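Local coordinates for protein homoprotocatechuate 2,3-dioxygenase (Brevibacterium fuscum, PDB 4Z6M) that probably cleaves the aromatic ring of homoprotocatechuate with molecular oxygen, as an extradiol dioxygenase working at a single iron(II) ion, at residues S31-F34 / Y35-L39; F56-I60 / H61-V65; H134-L138 / H139-D143; D272-T275 / G276-D279. The protein carries 1 engineered substitution. All blocks are in the same frame, centred on the assembly; numbering follows the deposited sequence. Where two conformers were deposited one is given.

Contact 1: residues S31-F34 / Y35-L39; sequences SRNF and YVDVL
The backbone of Ser31-Leu39 continues an alpha helix already under way, Tyr35 N giving a nearly straight bond to Ser31 O at 2.9 Å, and then widens to pi-type spacing, where Val38 N bonds to Asn33 O and Leu39 N to Phe34 O. On the side turned to the protein, Phe34 and Tyr35 make a T-shaped pair with ring planes at 87°. The edge of Phe34 points into the face of Tyr35, its CD2 standing over the ring centre and 3.9 Å from Tyr35 CE2. The chi1 of Phe34, near 180°, carries CG away from its own backbone N and brings CE2 to Leu39 CD1, 3.7 Å away. This is helix 28-38, which lies against the eight-stranded sheet: Tyr35 packs on Leu23, Leu53, Leu64 and Leu66, and its hydroxyl hydrogen-bonds Asp260. Phe34 reaches Asp260 and Pro261 too, so the ring pair ties this helix to the second glyoxalase-type half of the chain. The outer side is polar. Asn33 ND2 gives Asp37 OD2 a rather long bond of 3.2 Å to the anti lone pair, bent to 140°, with the oxygen tilted out of the amide plane and the two flat groups steeply inclined to each other. Arg32 stretches out to lay a guanidinium face over Val36 CB. Its guanidinium makes no direct salt bridge with Asp37; two waters, both in the guanidinium plane, accept from Arg32 NH1 and donate one to each carboxylate oxygen of Asp37. Arg32 NE makes its salt bridge with Glu46.

Contact 2: residues F56-I60 / H61-V65; sequences FEEFI and HHNLV
Glu58 crosses the side chain of Asn63 at a slant, its CG 3.5 Å from Asn63 OD1, and its carboxylate takes an almost straight bond (176°) from Asn63 ND2 to OE1 at 2.9 Å. The acceptor sits in the amide plane of Asn63, whereas the donor meets the carboxylate on its anti side and 28° out of plane, the two groups being twisted 58° against each other. A bend at chi2 folds the Glu58 chain back, and this brings its other oxygen, OE2, to its own loop. There Phe59 N at 2.9 Å and Ile60 N at 3.1 Å bond to OE2 from opposite faces of the carboxylate. The acid thus holds together the loop linking strand 50-54 to strand 64-68. Where strand 64-68 begins, Asn63 and Leu64 both face Leu53, a classic beta bulge. Asn63 is tied down further by bonds from ND2 to Ala19 O and between OD1 and Ser55 OG, and Arg17 makes a salt bridge to Glu58 OE1, which probably offsets the buried charge. Further along the loop, Ile60 CD1 comes within 3.5 Å of His62 O, a buried carbonyl with no polar partner. His61 and His62 share a hydrogen bond between their ND1 atoms, 2.8 Å apart, each nitrogen lying in the plane of the other's ring. One face of His62 rests on Val65 CG2.

Contact 3: residues H134-L138 / H139-D143; sequences HVERL and HMRYD
Arg141 bends at chi2 and chi3 so that its guanidinium lies between two acids, Glu136 and Asp143. NH1 reaches Glu136 OE2 at 3.0 Å on the syn side, the carboxylate and guanidinium planes only 19° apart. Asp143 is gripped side-on, NE to OD1 and NH2 to OD2, both at 2.9 Å. All three bonds lie close to the guanidinium plane, which should fix the group's rotation. This is the outer, wetter side: Glu136 is exposed, and a water joins its OE1 to Arg141 NH1.

Packing is closer on the side of Leu138 and His139. Leu138 CD2 touches Arg141 CG at 3.8 Å, supporting the aliphatic part of the arginine. His139, its CG between the backbone N and the carbonyl carbon (chi1 69°), carries its ring back beside the extended Arg137 chain, whose CG is 3.7 Å from His139 ND1. Met140 CG sits over one face of that ring, toward its rim, and Tyr273 of the second subunit makes an edge-to-face contact with it. The Arg137 guanidinium points elsewhere, to Glu57 O of its own chain and to Tyr274 O and Asn280 of the second subunit.

A water bridges Arg137 O and Met140 N where the backbone turns sharply. The bond from Arg141 N to Leu138 O, 2.9 Å long and arriving well above the carbonyl plane, closes a type I beta turn, Leu138 to Arg141. It runs into an inverse gamma turn centred on Arg141, with a salt-bridge network across the bend in the long connection between strands 125-129 and 152-160.

Contact 4: residues D272-T275 / G276-D279; sequences DYYT and GDPD
Van der Waals contact comes first: Gly276 N sits over one face of the Tyr274 ring, 3.3 Å above the plane and over its centre. Gly276 CA lies 3.5 Å from Tyr274 CE1, so the backbone of Gly276 lies close to the ring, and the lack of a side chain at Gly276 is what allows so close a fit. CG of Tyr274 stands opposite its own backbone N (chi1 167°), which sends the ring forward along the chain.

Among the hydrogen bonds, the short one is from Tyr274 OH to Asp277 OD1, 2.6 Å. The carboxylate receives it on its anti side, 27° out of plane, and stands almost perpendicular to the ring at 88°. That oxygen lies at the ring edge, 3.3 Å from Tyr274 CE2. A water spans the same bend more loosely, donating to Tyr274 O and accepting from Asp277 N, both at 3.2 Å. Thr275 OG1 turns away to Thr198 O.

Charge enters through the other oxygen of the acid. Asp277 OD2 makes salt bridges with Arg17 and Arg80 of the second subunit, which probably favour the ionised carboxylate, and Asp279 also pairs with that Arg80. The Tyr274 bond probably helps to position the carboxylate of Asp277 for these two arginines, in a loop between strands 265-270 and 283-286 that forms part of a subunit interface.

In the fold
Contacts 1, 2 and 3 follow one another along the chain and lie at the first eight-stranded sheet or in the connection after it; contact 4 comes much later, beyond strand 265-270, which carries the iron ligand Glu267. Helix 28-38 of contact 1 packs against strand 64-68 of contact 2, their centres about 15 Å apart. Contacts 2 and 3 are closer, about 10 Å between centres, and a probable backbone hydrogen bond joins Phe59 to Val135. Contact 4 stands about 24 Å from contact 2, centre to centre, within the chain, yet contacts 2, 3 and 4 all touch the second subunit: the loop of contact 4 in one subunit meets the regions of contacts 2 and 3 in the other.

Contact 1: residues S31-F34 / Y35-L39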
loop_
_atom_site.group_PDB
_atom_site.type_symbol
_atom_site.label_atom_id
_atom_site.label_comp_id
_atom_site.label_asym_id
_atom_site.label_seq_id
_atom_site.Cartn_x
_atom_site.Cartn_y
_atom_site.Cartn_z
ATOM N N SER A 31 -12.436 15.171 23.811
ATOM C CA SER A 31 -12.676 15.211 22.368
ATOM C C SER A 31 -11.423 15.606 21.591
ATOM O O SER A 31 -11.111 15.021 20.555
ATOM C CB SER A 31 -13.842 16.128 22.046
ATOM O OG SER A 31 -15.013 15.640 22.674
ATOM N N ARG A 32 -10.663 16.569 22.114
ATOM C CA ARG A 32 -9.389 16.938 21.481
ATOM C C ARG A 32 -8.440 15.754 21.415
ATOM O O ARG A 32 -7.779 15.529 20.394
ATOM C CB ARG A 32 -8.708 18.077 22.259
ATOM C CG ARG A 32 -7.587 18.733 21.455
ATOM C CD ARG A 32 -6.818 19.756 22.295
ATOM N NE ARG A 32 -5.905 20.573 21.504
ATOM C CZ ARG A 32 -4.741 20.148 21.033
ATOM N NH1 ARG A 32 -4.314 18.918 21.288
ATOM N NH2 ARG A 32 -3.981 20.977 20.329
ATOM N N ASN A 33 -8.355 14.985 22.495
ATOM C CA ASN A 33 -7.461 13.837 22.501
ATOM C C ASN A 33 -7.828 12.848 21.382
ATOM O O ASN A 33 -6.954 12.268 20.736
ATOM C CB ASN A 33 -7.469 13.161 23.873
ATOM C CG ASN A 33 -6.611 11.914 23.917
ATOM O OD1 ASN A 33 -7.135 10.803 23.943
ATOM N ND2 ASN A 33 -5.296 12.086 23.925
ATOM N N PHE A 34 -9.122 12.662 21.154
ATOM C CA PHE A 34 -9.570 11.739 20.110
ATOM C C PHE A 34 -9.246 12.307 18.724
ATOM O O PHE A 34 -8.622 11.638 17.893
ATOM C CB PHE A 34 -11.065 11.487 20.255
ATOM C CG PHE A 34 -11.635 10.493 19.260
ATOM C CD1 PHE A 34 -11.468 9.127 19.466
ATOM C CD2 PHE A 34 -12.356 10.911 18.148
ATOM C CE1 PHE A 34 -12.013 8.201 18.572
ATOM C CE2 PHE A 34 -12.896 9.989 17.259
ATOM C CZ PHE A 34 -12.727 8.645 17.479
ATOM N N TYR A 35 -9.706 13.527 18.438
ATOM C CA TYR A 35 -9.604 14.030 17.081
ATOM C C TYR A 35 -8.208 14.499 16.682
ATOM O O TYR A 35 -7.840 14.401 15.501
ATOM C CB TYR A 35 -10.599 15.159 16.844
ATOM C CG TYR A 35 -12.037 14.671 16.787
ATOM C CD1 TYR A 35 -12.542 14.093 15.634
ATOM C CD2 TYR A 35 -12.889 14.795 17.863
ATOM C CE1 TYR A 35 -13.846 13.634 15.563
ATOM C CE2 TYR A 35 -14.200 14.348 17.803
ATOM C CZ TYR A 35 -14.675 13.771 16.651
ATOM O OH TYR A 35 -15.949 13.298 16.542
ATOM N N VAL A 36 -7.450 15.013 17.645
ATOM C CA VAL A 36 -6.103 15.499 17.379
ATOM C C VAL A 36 -5.095 14.402 17.669
ATOM O O VAL A 36 -4.306 14.045 16.791
ATOM C CB VAL A 36 -5.771 16.790 18.172
ATOM C CG1 VAL A 36 -4.340 17.245 17.897
ATOM C CG2 VAL A 36 -6.744 17.891 17.793
ATOM N N ASP A 37 -5.053 13.888 18.888
ATOM C CA ASP A 37 -3.981 12.955 19.232
ATOM C C ASP A 37 -4.177 11.590 18.609
ATOM O O ASP A 37 -3.221 11.026 18.074
ATOM C CB ASP A 37 -3.766 12.853 20.736
ATOM C CG ASP A 37 -3.363 14.170 21.326
ATOM O OD1 ASP A 37 -2.576 14.890 20.676
ATOM O OD2 ASP A 37 -3.822 14.474 22.416
ATOM N N VAL A 38 -5.398 11.059 18.650
ATOM C CA VAL A 38 -5.623 9.749 18.029
ATOM C C VAL A 38 -5.709 9.869 16.521
ATOM O O VAL A 38 -4.950 9.200 15.821
ATOM C CB VAL A 38 -6.843 9.013 18.606
ATOM C CG1 VAL A 38 -7.049 7.672 17.913
ATOM C CG2 VAL A 38 -6.695 8.849 20.123
ATOM N N LEU A 39 -6.563 10.756 16.026
ATOM C CA LEU A 39 -6.847 10.809 14.586
ATOM C C LEU A 39 -5.949 11.741 13.783
ATOM O O LEU A 39 -5.931 11.660 12.565
ATOM C CB LEU A 39 -8.312 11.128 14.324
ATOM C CG LEU A 39 -9.300 10.054 14.805
ATOM C CD1 LEU A 39 -10.684 10.525 14.379
ATOM C CD2 LEU A 39 -8.985 8.677 14.229
HETATM O O HOH W 1 -5.107 16.839 23.033
HETATM O O HOH W 2 -1.849 17.551 20.950
#

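Contact 2: residues F56-I60 / H61-V65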
loop_
_atom_site.group_PDB
_atom_site.type_symbol
_atom_site.label_atom_id
_atom_site.label_comp_id
_atom_site.label_asym_id
_atom_site.label_seq_id
_atom_site.Cartn_x
_atom_site.Cartn_y
_atom_site.Cartn_z
ATOM N N PHE A 56 -5.844 17.109 5.953
ATOM C CA PHE A 56 -4.504 17.359 5.386
ATOM C C PHE A 56 -4.553 18.222 4.136
ATOM O O PHE A 56 -3.650 19.007 3.904
ATOM C CB PHE A 56 -3.858 16.015 5.056
ATOM C CG PHE A 56 -2.368 16.046 4.810
ATOM C CD1 PHE A 56 -1.488 16.466 5.805
ATOM C CD2 PHE A 56 -1.838 15.581 3.610
ATOM C CE1 PHE A 56 -0.125 16.447 5.586
ATOM C CE2 PHE A 56 -0.467 15.539 3.417
ATOM C CZ PHE A 56 0.370 15.968 4.402
ATOM N N GLU A 57 -5.557 18.020 3.276
ATOM C CA GLU A 57 -5.579 18.696 1.975
ATOM C C GLU A 57 -6.506 19.912 1.906
ATOM O O GLU A 57 -6.685 20.499 0.843
ATOM C CB GLU A 57 -5.927 17.696 0.859
ATOM C CG GLU A 57 -4.904 16.604 0.716
ATOM C CD GLU A 57 -5.154 15.680 -0.470
ATOM O OE1 GLU A 57 -6.298 15.680 -0.983
ATOM O OE2 GLU A 57 -4.182 14.961 -0.829
ATOM N N GLU A 58 -7.103 20.285 3.033
ATOM C CA GLU A 58 -8.088 21.368 3.022
ATOM C C GLU A 58 -7.443 22.746 2.982
ATOM O O GLU A 58 -6.403 22.965 3.591
ATOM C CB GLU A 58 -8.975 21.262 4.256
ATOM C CG GLU A 58 -10.161 22.217 4.226
ATOM C CD GLU A 58 -10.980 22.044 2.964
ATOM O OE1 GLU A 58 -11.816 21.089 2.942
ATOM O OE2 GLU A 58 -10.802 22.828 1.995
ATOM N N PHE A 59 -8.071 23.682 2.275
ATOM C CA PHE A 59 -7.632 25.085 2.274
ATOM C C PHE A 59 -8.649 26.027 2.938
ATOM O O PHE A 59 -8.291 27.137 3.316
ATOM C CB PHE A 59 -7.290 25.607 0.863
ATOM C CG PHE A 59 -8.490 25.864 0.013
ATOM C CD1 PHE A 59 -9.100 24.830 -0.685
ATOM C CD2 PHE A 59 -9.048 27.121 -0.069
ATOM C CE1 PHE A 59 -10.243 25.064 -1.419
ATOM C CE2 PHE A 59 -10.183 27.355 -0.841
ATOM C CZ PHE A 59 -10.778 26.316 -1.497
ATOM N N ILE A 60 -9.914 25.611 3.059
ATOM C CA ILE A 60 -10.881 26.430 3.813
ATOM C C ILE A 60 -10.576 26.261 5.291
ATOM O O ILE A 60 -9.775 25.412 5.694
ATOM C CB ILE A 60 -12.365 26.099 3.492
ATOM C CG1 ILE A 60 -12.818 24.745 4.062
ATOM C CG2 ILE A 60 -12.627 26.211 1.992
ATOM C CD1 ILE A 60 -14.333 24.587 4.058
ATOM N N HIS A 61 -11.179 27.109 6.125
ATOM C CA HIS A 61 -10.676 27.252 7.477
ATOM C C HIS A 61 -10.752 25.966 8.296
ATOM O O HIS A 61 -9.873 25.676 9.091
ATOM C CB HIS A 61 -11.442 28.358 8.182
ATOM C CG HIS A 61 -10.947 28.664 9.553
ATOM N ND1 HIS A 61 -11.537 28.150 10.683
ATOM C CD2 HIS A 61 -9.963 29.482 9.985
ATOM C CE1 HIS A 61 -10.939 28.633 11.757
ATOM N NE2 HIS A 61 -9.969 29.433 11.358
ATOM N N HIS A 62 -11.810 25.174 8.099
ATOM C CA HIS A 62 -11.981 23.967 8.884
ATOM C C HIS A 62 -12.950 23.005 8.196
ATOM O O HIS A 62 -13.742 23.400 7.343
ATOM C CB HIS A 62 -12.499 24.294 10.271
ATOM C CG HIS A 62 -13.765 25.083 10.247
ATOM N ND1 HIS A 62 -13.792 26.447 10.421
ATOM C CD2 HIS A 62 -15.047 24.705 10.041
ATOM C CE1 HIS A 62 -15.032 26.874 10.324
ATOM N NE2 HIS A 62 -15.814 25.837 10.083
ATOM N N ASN A 63 -12.864 21.756 8.621
ATOM C CA ASN A 63 -13.817 20.701 8.266
ATOM C C ASN A 63 -14.644 20.226 9.460
ATOM O O ASN A 63 -15.624 19.480 9.275
ATOM C CB ASN A 63 -13.115 19.496 7.676
ATOM C CG ASN A 63 -12.373 19.798 6.391
ATOM O OD1 ASN A 63 -11.165 19.531 6.293
ATOM N ND2 ASN A 63 -13.069 20.341 5.408
ATOM N N LEU A 64 -14.235 20.595 10.674
ATOM C CA LEU A 64 -14.892 20.096 11.868
ATOM C C LEU A 64 -14.725 21.144 12.957
ATOM O O LEU A 64 -13.613 21.591 13.219
ATOM C CB LEU A 64 -14.305 18.758 12.301
ATOM C CG LEU A 64 -14.966 18.019 13.442
ATOM C CD1 LEU A 64 -16.395 17.615 13.090
ATOM C CD2 LEU A 64 -14.160 16.781 13.801
ATOM N N VAL A 65 -15.837 21.553 13.564
ATOM C CA VAL A 65 -15.825 22.421 14.736
ATOM C C VAL A 65 -16.364 21.615 15.899
ATOM O O VAL A 65 -17.489 21.093 15.839
ATOM C CB VAL A 65 -16.677 23.691 14.531
ATOM C CG1 VAL A 65 -16.521 24.614 15.739
ATOM C CG2 VAL A 65 -16.252 24.405 13.268
#

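Contact 3: residues H134-L138 / H139-D143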
loop_
_atom_site.group_PDB
_atom_site.type_symbol
_atom_site.label_atom_id
_atom_site.label_comp_id
_atom_site.label_asym_id
_atom_site.label_seq_id
_atom_site.Cartn_x
_atom_site.Cartn_y
_atom_site.Cartn_z
ATOM N N HIS A 134 -9.212 31.383 4.129
ATOM C CA HIS A 134 -8.250 30.413 3.624
ATOM C C HIS A 134 -7.112 30.260 4.597
ATOM O O HIS A 134 -6.663 31.245 5.196
ATOM C CB HIS A 134 -7.682 30.853 2.286
ATOM C CG HIS A 134 -8.671 30.858 1.181
ATOM N ND1 HIS A 134 -8.282 30.945 -0.133
ATOM C CD2 HIS A 134 -10.027 30.852 1.182
ATOM C CE1 HIS A 134 -9.356 30.955 -0.902
ATOM N NE2 HIS A 134 -10.428 30.920 -0.127
ATOM N N VAL A 135 -6.624 29.029 4.714
ATOM C CA VAL A 135 -5.510 28.707 5.589
ATOM C C VAL A 135 -4.442 27.960 4.797
ATOM O O VAL A 135 -4.644 27.636 3.632
ATOM C CB VAL A 135 -5.984 27.883 6.792
ATOM C CG1 VAL A 135 -6.972 28.689 7.627
ATOM C CG2 VAL A 135 -6.602 26.564 6.367
ATOM N N GLU A 136 -3.307 27.674 5.425
ATOM C CA GLU A 136 -2.259 26.914 4.749
ATOM C C GLU A 136 -2.773 25.531 4.365
ATOM O O GLU A 136 -3.133 24.726 5.219
ATOM C CB GLU A 136 -1.040 26.748 5.645
ATOM C CG GLU A 136 0.143 26.058 4.962
ATOM C CD GLU A 136 1.284 25.710 5.918
ATOM O OE1 GLU A 136 1.265 26.146 7.108
ATOM O OE2 GLU A 136 2.213 24.980 5.476
ATOM N N ARG A 137 -2.780 25.262 3.068
ATOM C CA ARG A 137 -3.128 23.947 2.567
ATOM C C ARG A 137 -1.979 23.011 2.901
ATOM O O ARG A 137 -0.855 23.264 2.481
ATOM C CB ARG A 137 -3.377 24.028 1.054
ATOM C CG ARG A 137 -4.202 22.871 0.524
ATOM C CD ARG A 137 -4.609 22.974 -0.943
ATOM N NE ARG A 137 -5.717 22.040 -1.113
ATOM C CZ ARG A 137 -6.625 22.055 -2.076
ATOM N NH1 ARG A 137 -6.543 22.912 -3.074
ATOM N NH2 ARG A 137 -7.621 21.168 -2.026
ATOM N N LEU A 138 -2.231 21.969 3.698
ATOM C CA LEU A 138 -1.149 21.118 4.217
ATOM C C LEU A 138 -0.856 19.897 3.335
ATOM O O LEU A 138 -0.179 18.965 3.782
ATOM C CB LEU A 138 -1.445 20.667 5.647
ATOM C CG LEU A 138 -1.685 21.788 6.667
ATOM C CD1 LEU A 138 -2.189 21.202 7.980
ATOM C CD2 LEU A 138 -0.449 22.637 6.903
ATOM N N HIS A 139 -1.304 19.915 2.085
ATOM C CA HIS A 139 -1.324 18.707 1.259
ATOM C C HIS A 139 0.069 18.136 0.933
ATOM O O HIS A 139 0.172 16.965 0.548
ATOM C CB HIS A 139 -2.100 18.932 -0.041
ATOM C CG HIS A 139 -1.444 19.856 -1.005
ATOM N ND1 HIS A 139 -1.139 21.172 -0.724
ATOM C CD2 HIS A 139 -1.064 19.647 -2.287
ATOM C CE1 HIS A 139 -0.546 21.710 -1.779
ATOM N NE2 HIS A 139 -0.520 20.813 -2.748
ATOM N N MET A 140 1.117 18.966 1.067
ATOM C CA MET A 140 2.505 18.488 0.862
ATOM C C MET A 140 3.329 18.582 2.113
ATOM O O MET A 140 4.567 18.473 2.057
ATOM C CB MET A 140 3.173 19.227 -0.289
ATOM C CG MET A 140 2.362 19.138 -1.569
ATOM S SD MET A 140 3.201 19.657 -3.060
ATOM C CE MET A 140 4.433 18.392 -3.188
ATOM N N ARG A 141 2.644 18.736 3.253
ATOM C CA ARG A 141 3.358 18.827 4.552
ATOM C C ARG A 141 3.631 17.425 5.111
ATOM O O ARG A 141 3.137 16.994 6.146
ATOM C CB ARG A 141 2.611 19.726 5.543
ATOM C CG ARG A 141 2.624 21.196 5.144
ATOM C CD ARG A 141 4.004 21.851 5.220
ATOM N NE ARG A 141 4.649 21.633 6.504
ATOM C CZ ARG A 141 4.393 22.330 7.608
ATOM N NH1 ARG A 141 3.541 23.344 7.589
ATOM N NH2 ARG A 141 4.998 21.990 8.730
ATOM N N TYR A 142 4.460 16.684 4.387
ATOM C CA TYR A 142 4.706 15.307 4.752
ATOM C C TYR A 142 5.508 15.175 6.029
ATOM O O TYR A 142 5.599 14.079 6.575
ATOM C CB TYR A 142 5.424 14.597 3.595
ATOM C CG TYR A 142 4.572 14.472 2.354
ATOM C CD1 TYR A 142 3.556 13.513 2.270
ATOM C CD2 TYR A 142 4.777 15.303 1.261
ATOM C CE1 TYR A 142 2.783 13.401 1.134
ATOM C CE2 TYR A 142 4.014 15.187 0.122
ATOM C CZ TYR A 142 3.010 14.235 0.059
ATOM O OH TYR A 142 2.232 14.073 -1.067
ATOM N N ASP A 143 6.081 16.288 6.502
ATOM C CA ASP A 143 6.626 16.359 7.844
ATOM C C ASP A 143 5.590 16.262 8.955
ATOM O O ASP A 143 5.953 15.919 10.079
ATOM C CB ASP A 143 7.472 17.627 8.016
ATOM C CG ASP A 143 6.724 18.929 7.702
ATOM O OD1 ASP A 143 5.945 19.018 6.737
ATOM O OD2 ASP A 143 6.964 19.905 8.422
HETATM O O HOH W 3 3.229 25.705 9.157
HETATM O O HOH W 4 1.354 21.752 1.585
#

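Contact 4: residues D272-T275 / G276-D279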
loop_
_atom_site.group_PDB
_atom_site.type_symbol
_atom_site.label_atom_id
_atom_site.label_comp_id
_atom_site.label_asym_id
_atom_site.label_seq_id
_atom_site.Cartn_x
_atom_site.Cartn_y
_atom_site.Cartn_z
ATOM N N ASP A 272 -13.767 5.427 -3.534
ATOM C CA ASP A 272 -14.974 5.366 -4.359
ATOM C C ASP A 272 -14.677 5.917 -5.764
ATOM O O ASP A 272 -13.517 6.141 -6.117
ATOM C CB ASP A 272 -16.144 6.046 -3.651
ATOM C CG ASP A 272 -16.017 7.566 -3.546
ATOM O OD1 ASP A 272 -14.927 8.110 -3.805
ATOM O OD2 ASP A 272 -17.036 8.189 -3.143
ATOM N N TYR A 273 -15.722 6.081 -6.567
ATOM C CA TYR A 273 -15.590 6.308 -8.009
ATOM C C TYR A 273 -16.185 7.665 -8.413
ATOM O O TYR A 273 -16.869 8.331 -7.634
ATOM C CB TYR A 273 -16.219 5.131 -8.789
ATOM C CG TYR A 273 -17.668 4.881 -8.446
ATOM C CD1 TYR A 273 -18.685 5.548 -9.120
ATOM C CD2 TYR A 273 -18.026 3.995 -7.441
ATOM C CE1 TYR A 273 -20.012 5.342 -8.815
ATOM C CE2 TYR A 273 -19.361 3.777 -7.117
ATOM C CZ TYR A 273 -20.352 4.466 -7.810
ATOM O OH TYR A 273 -21.683 4.298 -7.497
ATOM N N TYR A 274 -15.890 8.051 -9.643
ATOM C CA TYR A 274 -16.312 9.320 -10.239
ATOM C C TYR A 274 -17.757 9.285 -10.687
ATOM O O TYR A 274 -18.187 8.384 -11.436
ATOM C CB TYR A 274 -15.389 9.660 -11.429
ATOM C CG TYR A 274 -15.926 10.788 -12.329
ATOM C CD1 TYR A 274 -15.763 12.126 -11.999
ATOM C CD2 TYR A 274 -16.592 10.494 -13.505
ATOM C CE1 TYR A 274 -16.255 13.131 -12.817
ATOM C CE2 TYR A 274 -17.066 11.493 -14.339
ATOM C CZ TYR A 274 -16.908 12.819 -13.980
ATOM O OH TYR A 274 -17.418 13.825 -14.766
ATOM N N THR A 275 -18.508 10.297 -10.263
ATOM C CA THR A 275 -19.938 10.371 -10.538
ATOM C C THR A 275 -20.352 11.658 -11.265
ATOM O O THR A 275 -21.534 11.952 -11.369
ATOM C CB THR A 275 -20.701 10.334 -9.215
ATOM O OG1 THR A 275 -20.286 11.500 -8.492
ATOM C CG2 THR A 275 -20.440 9.024 -8.440
ATOM N N GLY A 276 -19.381 12.439 -11.715
ATOM C CA GLY A 276 -19.649 13.796 -12.201
ATOM C C GLY A 276 -20.373 13.912 -13.510
ATOM O O GLY A 276 -20.836 14.993 -13.832
ATOM N N ASP A 277 -20.490 12.840 -14.294
ATOM C CA ASP A 277 -21.281 12.936 -15.517
ATOM C C ASP A 277 -22.779 12.885 -15.171
ATOM O O ASP A 277 -23.191 12.163 -14.265
ATOM C CB ASP A 277 -20.944 11.810 -16.483
ATOM C CG ASP A 277 -19.590 11.974 -17.192
ATOM O OD1 ASP A 277 -18.768 12.842 -16.819
ATOM O OD2 ASP A 277 -19.361 11.196 -18.149
ATOM N N PRO A 278 -23.599 13.624 -15.924
ATOM C CA PRO A 278 -25.001 13.777 -15.491
ATOM C C PRO A 278 -25.857 12.509 -15.646
ATOM O O PRO A 278 -26.902 12.381 -14.999
ATOM C CB PRO A 278 -25.511 14.907 -16.383
ATOM C CG PRO A 278 -24.649 14.819 -17.592
ATOM C CD PRO A 278 -23.274 14.516 -17.043
ATOM N N ASP A 279 -25.402 11.609 -16.515
ATOM C CA ASP A 279 -26.032 10.312 -16.728
ATOM C C ASP A 279 -25.265 9.173 -16.034
ATOM O O ASP A 279 -25.387 8.010 -16.388
ATOM C CB ASP A 279 -26.195 10.029 -18.217
ATOM C CG ASP A 279 -24.863 9.921 -18.960
ATOM O OD1 ASP A 279 -23.814 10.286 -18.365
ATOM O OD2 ASP A 279 -24.873 9.487 -20.137
HETATM O O HOH W 5 -19.940 9.776 -13.763
#